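Local coordinates for Pbp related beta-lactamase (PDB 2QMI), which is probably a serine peptidase of the penicillin-binding protein and beta-lactamase family, assembling into octamers that form a self-compartmentalised protease, at residues Y180-K185 against F199-E203; P51-I57 against L237-L242; P136-I140 against V166-K170. One frame throughout, in Å; residues are numbered along the deposited sequence.

Contact 1 (Y180-K185 against F199-E203)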
loop_
_atom_site.group_PDB
_atom_site.type_symbol
_atom_site.label_atom_id
_atom_site.label_comp_id
_atom_site.label_asym_id
_atom_site.label_seq_id
_atom_site.Cartn_x
_atom_site.Cartn_y
_atom_site.Cartn_z
ATOM N N TYR A 180 -38.891 -30.717 20.681
ATOM C CA TYR A 180 -38.049 -31.649 19.929
ATOM C C TYR A 180 -36.849 -32.089 20.763
ATOM O O TYR A 180 -36.465 -33.257 20.757
ATOM C CB TYR A 180 -37.535 -30.998 18.636
ATOM C CG TYR A 180 -36.415 -31.780 17.981
ATOM C CD1 TYR A 180 -36.672 -32.978 17.306
ATOM C CD2 TYR A 180 -35.088 -31.368 18.104
ATOM C CE1 TYR A 180 -35.638 -33.746 16.780
ATOM C CE2 TYR A 180 -34.042 -32.133 17.581
ATOM C CZ TYR A 180 -34.325 -33.321 16.924
ATOM O OH TYR A 180 -33.293 -34.097 16.437
ATOM N N GLU A 181 -36.251 -31.136 21.468
ATOM C CA GLU A 181 -35.093 -31.431 22.293
ATOM C C GLU A 181 -35.404 -32.423 23.408
ATOM O O GLU A 181 -34.652 -33.373 23.612
ATOM C CB GLU A 181 -34.513 -30.139 22.874
ATOM C CG GLU A 181 -33.997 -29.183 21.808
ATOM C CD GLU A 181 -34.964 -28.051 21.500
ATOM O OE1 GLU A 181 -36.187 -28.295 21.392
ATOM O OE2 GLU A 181 -34.487 -26.906 21.357
ATOM N N GLU A 182 -36.502 -32.217 24.132
ATOM C CA GLU A 182 -36.845 -33.150 25.203
ATOM C C GLU A 182 -37.295 -34.509 24.668
ATOM O O GLU A 182 -37.154 -35.519 25.351
ATOM C CB GLU A 182 -37.905 -32.556 26.157
ATOM C CG GLU A 182 -39.250 -32.168 25.559
ATOM C CD GLU A 182 -40.171 -31.451 26.582
ATOM O OE1 GLU A 182 -40.486 -32.059 27.645
ATOM O OE2 GLU A 182 -40.575 -30.282 26.321
ATOM N N TYR A 183 -37.825 -34.554 23.450
ATOM C CA TYR A 183 -38.240 -35.842 22.902
ATOM C C TYR A 183 -37.010 -36.711 22.607
ATOM O O TYR A 183 -37.006 -37.912 22.899
ATOM C CB TYR A 183 -39.047 -35.676 21.613
ATOM C CG TYR A 183 -39.667 -36.981 21.157
ATOM C CD1 TYR A 183 -40.869 -37.432 21.706
ATOM C CD2 TYR A 183 -39.019 -37.801 20.233
ATOM C CE1 TYR A 183 -41.404 -38.667 21.348
ATOM C CE2 TYR A 183 -39.548 -39.043 19.869
ATOM C CZ TYR A 183 -40.735 -39.466 20.434
ATOM O OH TYR A 183 -41.239 -40.700 20.116
ATOM N N ILE A 184 -35.977 -36.106 22.021
ATOM C CA ILE A 184 -34.741 -36.829 21.708
ATOM C C ILE A 184 -34.083 -37.316 22.997
ATOM O O ILE A 184 -33.642 -38.464 23.089
ATOM C CB ILE A 184 -33.713 -35.938 20.968
ATOM C CG1 ILE A 184 -34.284 -35.451 19.634
ATOM C CG2 ILE A 184 -32.425 -36.720 20.746
ATOM C CD1 ILE A 184 -34.735 -36.564 18.707
ATOM N N LYS A 185 -34.025 -36.424 23.980
ATOM C CA LYS A 185 -33.432 -36.702 25.287
ATOM C C LYS A 185 -34.129 -37.865 25.997
ATOM O O LYS A 185 -33.488 -38.826 26.428
ATOM C CB LYS A 185 -33.521 -35.444 26.157
ATOM C CG LYS A 185 -33.012 -35.596 27.593
ATOM C CD LYS A 185 -31.515 -35.821 27.636
ATOM C CE LYS A 185 -30.961 -35.623 29.044
ATOM N NZ LYS A 185 -31.197 -34.234 29.550
ATOM N N PHE A 199 -27.918 -30.415 23.799
ATOM C CA PHE A 199 -28.560 -29.466 22.886
ATOM C C PHE A 199 -28.387 -28.050 23.431
ATOM O O PHE A 199 -28.054 -27.117 22.696
ATOM C CB PHE A 199 -30.063 -29.745 22.768
ATOM C CG PHE A 199 -30.421 -30.704 21.676
ATOM C CD1 PHE A 199 -30.218 -30.362 20.341
ATOM C CD2 PHE A 199 -30.968 -31.946 21.975
ATOM C CE1 PHE A 199 -30.556 -31.242 19.318
ATOM C CE2 PHE A 199 -31.310 -32.834 20.960
ATOM C CZ PHE A 199 -31.103 -32.483 19.628
ATOM N N PHE A 200 -28.618 -27.910 24.735
ATOM C CA PHE A 200 -28.547 -26.623 25.420
ATOM C C PHE A 200 -27.155 -26.257 25.933
ATOM O O PHE A 200 -26.462 -27.073 26.551
ATOM C CB PHE A 200 -29.547 -26.619 26.578
ATOM C CG PHE A 200 -30.923 -27.096 26.188
ATOM C CD1 PHE A 200 -31.686 -26.387 25.260
ATOM C CD2 PHE A 200 -31.449 -28.268 26.730
ATOM C CE1 PHE A 200 -32.947 -26.832 24.878
ATOM C CE2 PHE A 200 -32.717 -28.724 26.350
ATOM C CZ PHE A 200 -33.463 -27.997 25.419
ATOM N N LYS A 201 -26.767 -25.011 25.665
ATOM C CA LYS A 201 -25.477 -24.468 26.063
ATOM C C LYS A 201 -25.236 -24.539 27.562
ATOM O O LYS A 201 -24.098 -24.686 28.013
ATOM C CB LYS A 201 -25.380 -23.015 25.612
ATOM C CG LYS A 201 -26.511 -22.141 26.136
ATOM C CD LYS A 201 -26.302 -20.684 25.733
ATOM C CE LYS A 201 -26.387 -20.520 24.223
ATOM N NZ LYS A 201 -27.775 -20.774 23.719
ATOM N N GLU A 202 -26.311 -24.423 28.334
ATOM C CA GLU A 202 -26.210 -24.470 29.785
ATOM C C GLU A 202 -25.633 -25.810 30.260
ATOM O O GLU A 202 -24.830 -25.849 31.194
ATOM C CB GLU A 202 -27.587 -24.204 30.424
ATOM C CG GLU A 202 -28.116 -22.786 30.182
ATOM C CD GLU A 202 -29.112 -22.695 29.019
ATOM O OE1 GLU A 202 -28.926 -23.389 27.995
ATOM O OE2 GLU A 202 -30.085 -21.911 29.130
ATOM N N GLU A 203 -26.040 -26.900 29.612
ATOM C CA GLU A 203 -25.550 -28.237 29.950
ATOM C C GLU A 203 -24.089 -28.407 29.511
ATOM O O GLU A 203 -23.299 -29.086 30.170
ATOM C CB GLU A 203 -26.384 -29.308 29.239
ATOM C CG GLU A 203 -27.891 -29.198 29.388
ATOM C CD GLU A 203 -28.617 -30.292 28.615
ATOM O OE1 GLU A 203 -28.597 -30.266 27.352
ATOM O OE2 GLU A 203 -29.201 -31.190 29.274
#

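Contact 2 (P51-I57 against L237-L242)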
loop_
_atom_site.group_PDB
_atom_site.type_symbol
_atom_site.label_atom_id
_atom_site.label_comp_id
_atom_site.label_asym_id
_atom_site.label_seq_id
_atom_site.Cartn_x
_atom_site.Cartn_y
_atom_site.Cartn_z
ATOM N N PRO A 51 -11.053 -39.358 24.132
ATOM C CA PRO A 51 -12.240 -40.108 23.714
ATOM C C PRO A 51 -13.520 -39.448 24.225
ATOM O O PRO A 51 -14.567 -39.524 23.584
ATOM C CB PRO A 51 -12.016 -41.479 24.350
ATOM C CG PRO A 51 -10.546 -41.608 24.352
ATOM C CD PRO A 51 -10.084 -40.246 24.797
ATOM N N GLU A 52 -13.407 -38.796 25.381
ATOM C CA GLU A 52 -14.524 -38.126 26.044
ATOM C C GLU A 52 -14.892 -36.730 25.508
ATOM O O GLU A 52 -16.058 -36.351 25.540
ATOM C CB GLU A 52 -14.239 -37.992 27.554
ATOM C CG GLU A 52 -13.986 -39.294 28.344
ATOM C CD GLU A 52 -12.626 -39.940 28.053
ATOM O OE1 GLU A 52 -11.754 -39.271 27.444
ATOM O OE2 GLU A 52 -12.426 -41.117 28.443
ATOM N N THR A 53 -13.910 -35.963 25.039
ATOM C CA THR A 53 -14.172 -34.604 24.546
ATOM C C THR A 53 -15.426 -34.472 23.677
ATOM O O THR A 53 -15.714 -35.308 22.820
ATOM C CB THR A 53 -12.933 -34.016 23.794
ATOM O OG1 THR A 53 -13.261 -32.729 23.241
ATOM C CG2 THR A 53 -12.504 -34.922 22.687
ATOM N N ILE A 54 -16.172 -33.405 23.924
ATOM C CA ILE A 54 -17.408 -33.138 23.213
ATOM C C ILE A 54 -17.255 -32.152 22.051
ATOM O O ILE A 54 -16.641 -31.095 22.194
ATOM C CB ILE A 54 -18.475 -32.634 24.215
ATOM C CG1 ILE A 54 -19.021 -33.835 24.997
ATOM C CG2 ILE A 54 -19.580 -31.879 23.502
ATOM C CD1 ILE A 54 -19.948 -33.475 26.126
ATOM N N TYR A 55 -17.820 -32.526 20.901
ATOM C CA TYR A 55 -17.790 -31.707 19.689
ATOM C C TYR A 55 -19.208 -31.595 19.154
ATOM O O TYR A 55 -20.103 -32.323 19.581
ATOM C CB TYR A 55 -16.971 -32.368 18.575
ATOM C CG TYR A 55 -15.561 -32.789 18.900
ATOM C CD1 TYR A 55 -14.471 -32.141 18.316
ATOM C CD2 TYR A 55 -15.316 -33.897 19.709
ATOM C CE1 TYR A 55 -13.168 -32.594 18.525
ATOM C CE2 TYR A 55 -14.023 -34.361 19.925
ATOM C CZ TYR A 55 -12.950 -33.709 19.333
ATOM O OH TYR A 55 -11.671 -34.169 19.556
ATOM N N GLY A 56 -19.405 -30.692 18.199
ATOM C CA GLY A 56 -20.710 -30.570 17.580
ATOM C C GLY A 56 -20.712 -31.672 16.531
ATOM O O GLY A 56 -19.656 -31.980 15.974
ATOM N N ILE A 57 -21.860 -32.276 16.243
ATOM C CA ILE A 57 -21.868 -33.354 15.261
ATOM C C ILE A 57 -22.575 -33.009 13.960
ATOM O O ILE A 57 -22.537 -33.784 13.007
ATOM C CB ILE A 57 -22.489 -34.652 15.849
ATOM C CG1 ILE A 57 -23.997 -34.488 16.042
ATOM C CG2 ILE A 57 -21.830 -34.974 17.180
ATOM C CD1 ILE A 57 -24.697 -35.781 16.429
ATOM N N LEU A 237 -26.947 -31.193 17.604
ATOM C CA LEU A 237 -26.519 -32.008 18.725
ATOM C C LEU A 237 -24.996 -32.016 18.917
ATOM O O LEU A 237 -24.229 -32.038 17.949
ATOM C CB LEU A 237 -27.046 -33.436 18.535
ATOM C CG LEU A 237 -27.021 -34.403 19.716
ATOM C CD1 LEU A 237 -27.889 -33.880 20.863
ATOM C CD2 LEU A 237 -27.517 -35.754 19.236
ATOM N N LEU A 238 -24.573 -31.952 20.178
ATOM C CA LEU A 238 -23.158 -32.005 20.531
ATOM C C LEU A 238 -22.988 -33.312 21.303
ATOM O O LEU A 238 -23.836 -33.663 22.121
ATOM C CB LEU A 238 -22.750 -30.829 21.420
ATOM C CG LEU A 238 -22.737 -29.412 20.837
ATOM C CD1 LEU A 238 -24.140 -28.834 20.840
ATOM C CD2 LEU A 238 -21.811 -28.536 21.676
ATOM N N SER A 239 -21.908 -34.039 21.045
ATOM C CA SER A 239 -21.694 -35.307 21.725
ATOM C C SER A 239 -20.219 -35.680 21.680
ATOM O O SER A 239 -19.377 -34.859 21.308
ATOM C CB SER A 239 -22.548 -36.396 21.051
ATOM O OG SER A 239 -22.532 -37.619 21.771
ATOM N N SER A 240 -19.912 -36.912 22.074
ATOM C CA SER A 240 -18.544 -37.423 22.069
ATOM C C SER A 240 -18.556 -38.713 21.259
ATOM O O SER A 240 -19.632 -39.243 20.964
ATOM C CB SER A 240 -18.069 -37.716 23.493
ATOM O OG SER A 240 -18.646 -38.915 23.983
ATOM N N VAL A 241 -17.376 -39.220 20.899
ATOM C CA VAL A 241 -17.301 -40.453 20.114
ATOM C C VAL A 241 -17.697 -41.679 20.934
ATOM O O VAL A 241 -18.136 -42.681 20.379
ATOM C CB VAL A 241 -15.886 -40.687 19.502
ATOM C CG1 VAL A 241 -15.505 -39.515 18.607
ATOM C CG2 VAL A 241 -14.862 -40.881 20.596
ATOM N N LEU A 242 -17.539 -41.605 22.250
ATOM C CA LEU A 242 -17.921 -42.721 23.105
ATOM C C LEU A 242 -19.442 -42.854 23.134
ATOM O O LEU A 242 -19.971 -43.961 23.072
ATOM C CB LEU A 242 -17.388 -42.527 24.527
ATOM C CG LEU A 242 -15.921 -42.898 24.723
ATOM C CD1 LEU A 242 -15.523 -42.659 26.159
ATOM C CD2 LEU A 242 -15.714 -44.357 24.350
HETATM O O HOH W 1 -15.060 -37.503 21.646
#

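Contact 3 (P136-I140 against V166-K170)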
loop_
_atom_site.group_PDB
_atom_site.type_symbol
_atom_site.label_atom_id
_atom_site.label_comp_id
_atom_site.label_asym_id
_atom_site.label_seq_id
_atom_site.Cartn_x
_atom_site.Cartn_y
_atom_site.Cartn_z
ATOM N N PRO A 136 -35.881 -22.538 15.538
ATOM C CA PRO A 136 -36.512 -23.265 14.434
ATOM C C PRO A 136 -37.767 -22.577 13.930
ATOM O O PRO A 136 -38.092 -22.640 12.745
ATOM C CB PRO A 136 -36.808 -24.623 15.053
ATOM C CG PRO A 136 -35.654 -24.813 15.958
ATOM C CD PRO A 136 -35.558 -23.465 16.640
ATOM N N GLU A 137 -38.475 -21.919 14.837
ATOM C CA GLU A 137 -39.682 -21.209 14.465
ATOM C C GLU A 137 -39.347 -20.065 13.503
ATOM O O GLU A 137 -40.050 -19.852 12.510
ATOM C CB GLU A 137 -40.388 -20.682 15.717
ATOM C CG GLU A 137 -41.031 -21.785 16.576
ATOM C CD GLU A 137 -40.038 -22.840 17.076
ATOM O OE1 GLU A 137 -39.116 -22.493 17.848
ATOM O OE2 GLU A 137 -40.185 -24.023 16.695
ATOM N N GLU A 138 -38.272 -19.336 13.787
ATOM C CA GLU A 138 -37.870 -18.241 12.911
ATOM C C GLU A 138 -37.476 -18.779 11.538
ATOM O O GLU A 138 -37.680 -18.100 10.527
ATOM C CB GLU A 138 -36.701 -17.462 13.523
ATOM C CG GLU A 138 -37.059 -16.783 14.834
ATOM C CD GLU A 138 -35.842 -16.387 15.653
ATOM O OE1 GLU A 138 -35.944 -16.386 16.903
ATOM O OE2 GLU A 138 -34.791 -16.074 15.058
ATOM N N THR A 139 -36.922 -19.994 11.501
ATOM C CA THR A 139 -36.512 -20.610 10.235
ATOM C C THR A 139 -37.734 -20.986 9.394
ATOM O O THR A 139 -37.746 -20.797 8.171
ATOM C CB THR A 139 -35.646 -21.885 10.462
ATOM O OG1 THR A 139 -34.496 -21.557 11.253
ATOM C CG2 THR A 139 -35.174 -22.456 9.136
ATOM N N ILE A 140 -38.761 -21.526 10.048
ATOM C CA ILE A 140 -39.981 -21.905 9.344
ATOM C C ILE A 140 -40.663 -20.644 8.815
ATOM O O ILE A 140 -41.120 -20.617 7.673
ATOM C CB ILE A 140 -40.951 -22.707 10.261
ATOM C CG1 ILE A 140 -40.344 -24.082 10.568
ATOM C CG2 ILE A 140 -42.303 -22.888 9.578
ATOM C CD1 ILE A 140 -41.181 -24.958 11.485
ATOM N N VAL A 166 -35.852 -29.466 9.670
ATOM C CA VAL A 166 -36.306 -28.486 10.637
ATOM C C VAL A 166 -37.811 -28.745 10.762
ATOM O O VAL A 166 -38.368 -28.726 11.864
ATOM C CB VAL A 166 -36.058 -27.044 10.143
ATOM C CG1 VAL A 166 -36.822 -26.047 11.021
ATOM C CG2 VAL A 166 -34.559 -26.742 10.177
ATOM N N LEU A 167 -38.449 -29.012 9.623
ATOM C CA LEU A 167 -39.879 -29.301 9.576
ATOM C C LEU A 167 -40.180 -30.611 10.305
ATOM O O LEU A 167 -41.173 -30.708 11.030
ATOM C CB LEU A 167 -40.353 -29.376 8.122
ATOM C CG LEU A 167 -40.345 -28.026 7.390
ATOM C CD1 LEU A 167 -40.572 -28.227 5.899
ATOM C CD2 LEU A 167 -41.413 -27.127 7.982
ATOM N N LEU A 168 -39.322 -31.612 10.106
ATOM C CA LEU A 168 -39.469 -32.902 10.774
ATOM C C LEU A 168 -39.389 -32.677 12.277
ATOM O O LEU A 168 -40.032 -33.380 13.052
ATOM C CB LEU A 168 -38.359 -33.868 10.351
ATOM C CG LEU A 168 -38.450 -34.546 8.982
ATOM C CD1 LEU A 168 -37.183 -35.368 8.734
ATOM C CD2 LEU A 168 -39.683 -35.440 8.937
ATOM N N GLY A 169 -38.589 -31.699 12.687
ATOM C CA GLY A 169 -38.465 -31.395 14.103
ATOM C C GLY A 169 -39.766 -30.821 14.650
ATOM O O GLY A 169 -40.145 -31.079 15.796
ATOM N N LYS A 170 -40.453 -30.041 13.821
ATOM C CA LYS A 170 -41.717 -29.422 14.201
ATOM C C LYS A 170 -42.834 -30.468 14.214
ATOM O O LYS A 170 -43.743 -30.413 15.038
ATOM C CB LYS A 170 -42.060 -28.295 13.218
ATOM C CG LYS A 170 -43.310 -27.496 13.585
ATOM C CD LYS A 170 -43.231 -27.002 15.019
ATOM C CE LYS A 170 -42.025 -26.111 15.236
ATOM N NZ LYS A 170 -41.823 -25.824 16.695
#

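Contact 1 (Y180-K185 against F199-E203)
Glu181 and Phe199 show how the aliphatic part of an acidic side chain can serve as packing material. The CG methylene of Glu181 sits over one face of the Phe199 ring, 4.2 Å from its centroid and 22° off the normal, a CH-pi contact. Phe200 receives the same side chain from another direction, with its CZ 3.5 Å from Glu181 CB. The bend of Glu181 at CB-CG (chi2 101°) brings the carboxylate to the Phe200 ring, its plane 30° from the ring's, with OE2 3.8 Å from CE1 of Phe200. Within the same segment, Phe199 CB stands over the centre of the Phe200 ring.

Phe199 also meets aromatic and aliphatic groups. Its ring and that of Tyr180 meet obliquely, with Tyr180 CE2 3.6 Å from Phe199 CZ. At the ring edge, Ile184 CB lies 3.9 Å from CE2 of Phe199, while Ile184 CG1 lies over one face of the Tyr180 ring, toward its rim. The tyrosine's polar end is satisfied by a hydrogen bond with Thr65 OG1.

Charge adds one pair: Lys185 and Glu203 approach from opposite directions to make a long salt bridge, NZ to OE2 3.7 Å, which is probably weak.

Helix 180-189 thus packs Tyr180, Glu181 and Ile184 against the loop leading into helix 201-204. Tyr183 of the same helix rests on helices 61-74 and 162-176, Phe199 continues onto Leu237, and Lys201 reaches Ala45 of a second subunit.

Contact 2 (P51-I57 against L237-L242)
Ile57 packs against Leu237 at the end of a two-stranded antiparallel ladder, and its branches can be followed outward. CB lies 3.8 Å from the carbonyl oxygen of Leu237. From there CG1 takes the crowded position between backbone N and carbonyl carbon (chi1 71°), which brings it to 3.1 Å from Leu237 O. The other branch, CG2, turns to Ser239, 4.0 Å from its N. At the tip, CD1 runs beside the leucine and meets Leu237 CB at 3.9 Å, the two side chains pointing the same way.

The backbone supplies the polar grip. Tyr55 and Ser239 form a hydrogen-bonded pair, Tyr55 N donating to Ser239 O at 2.8 Å and Ser239 N returning a bond to Tyr55 O. Beyond the non-hydrogen-bonded pair Gly56-Leu238, Ile57 N donates to Leu237 O at 2.9 Å. Where the ladder ends, one water bridges the segments: it donates to Pro51 O and, at 2.6 Å, to Thr53 O, and accepts from Val241 N. It lies in the plane of the Tyr55 ring, at its edge. Ser240 CB presses on Glu52 O at 3.2 Å, while Ser240 OG caps the following helix at Asp243 N.

The chemistry is therefore mainly main-chain pairing sealed by aliphatic groups, with a bridging water answering two carbonyls and one N-H beyond the ladder. The chain runs on toward Ser59 and Lys62, probably the family's SxxK motif.

Contact 3 (P136-I140 against V166-K170)
The carboxylate of Glu137 is the flat group that crosses to the other helix, and it does so through one oxygen. Lys170 NZ donates to Glu137 OE2 in a salt bridge, displaced from the carboxylate plane toward one face. The modelled OE2 to NZ separation of 2.4 Å is very short, and its exact value is doubtful. The other oxygen, OE1, is held by Thr135 OG1, and Lys170 NZ has a second anionic partner in Glu173, so the lysine charge is probably shared between the two carboxylates. The proline ring of Pro136 makes a looser contact, its CB 4.3 Å from CG1 of Val166.

Under the ion pair lies an aliphatic layer centred on Ile140. With CG1 beside its backbone N and the chain then extended (chi2 179°), this residue carries CD1 across to the second helix. CD1 touches Lys170 CB at 3.9 Å and Leu167 CD2 at 4.1 Å. The Ile140 and Val166 side chains slide past each other in opposite directions, CG1 of Ile140 4.1 Å from CG1 of Val166. Lysine methylenes therefore act as part of the apolar layer, while the ammonium group rises beyond it.

The axes of the two short helical segments approach to 10.2 Å at a signed crossing angle of -118°. Both helices lie in the mainly helical part of the fold shared by serine beta-lactamases and penicillin-binding proteins, where this pair combines an aliphatic layer with a salt bridge.

In the fold
All six segments fall within the beta-lactamase family region of the chain. Contact 2 closes a long loop, and within it contact 3 and then contact 1 occur in series. Contact 1 is the middle link in space: its centre is 14 Å from that of contact 2, where Phe199 packs on Leu237, and 15 Å from that of contact 3, where Tyr180 CB meets Gly169 O. Helices 162-176 and 180-189 are consecutive. Contacts 2 and 3 do not touch, their nearest atoms about 11 Å apart. Together they lead from the two-stranded sheet into the helical region, near the probable SxxK site.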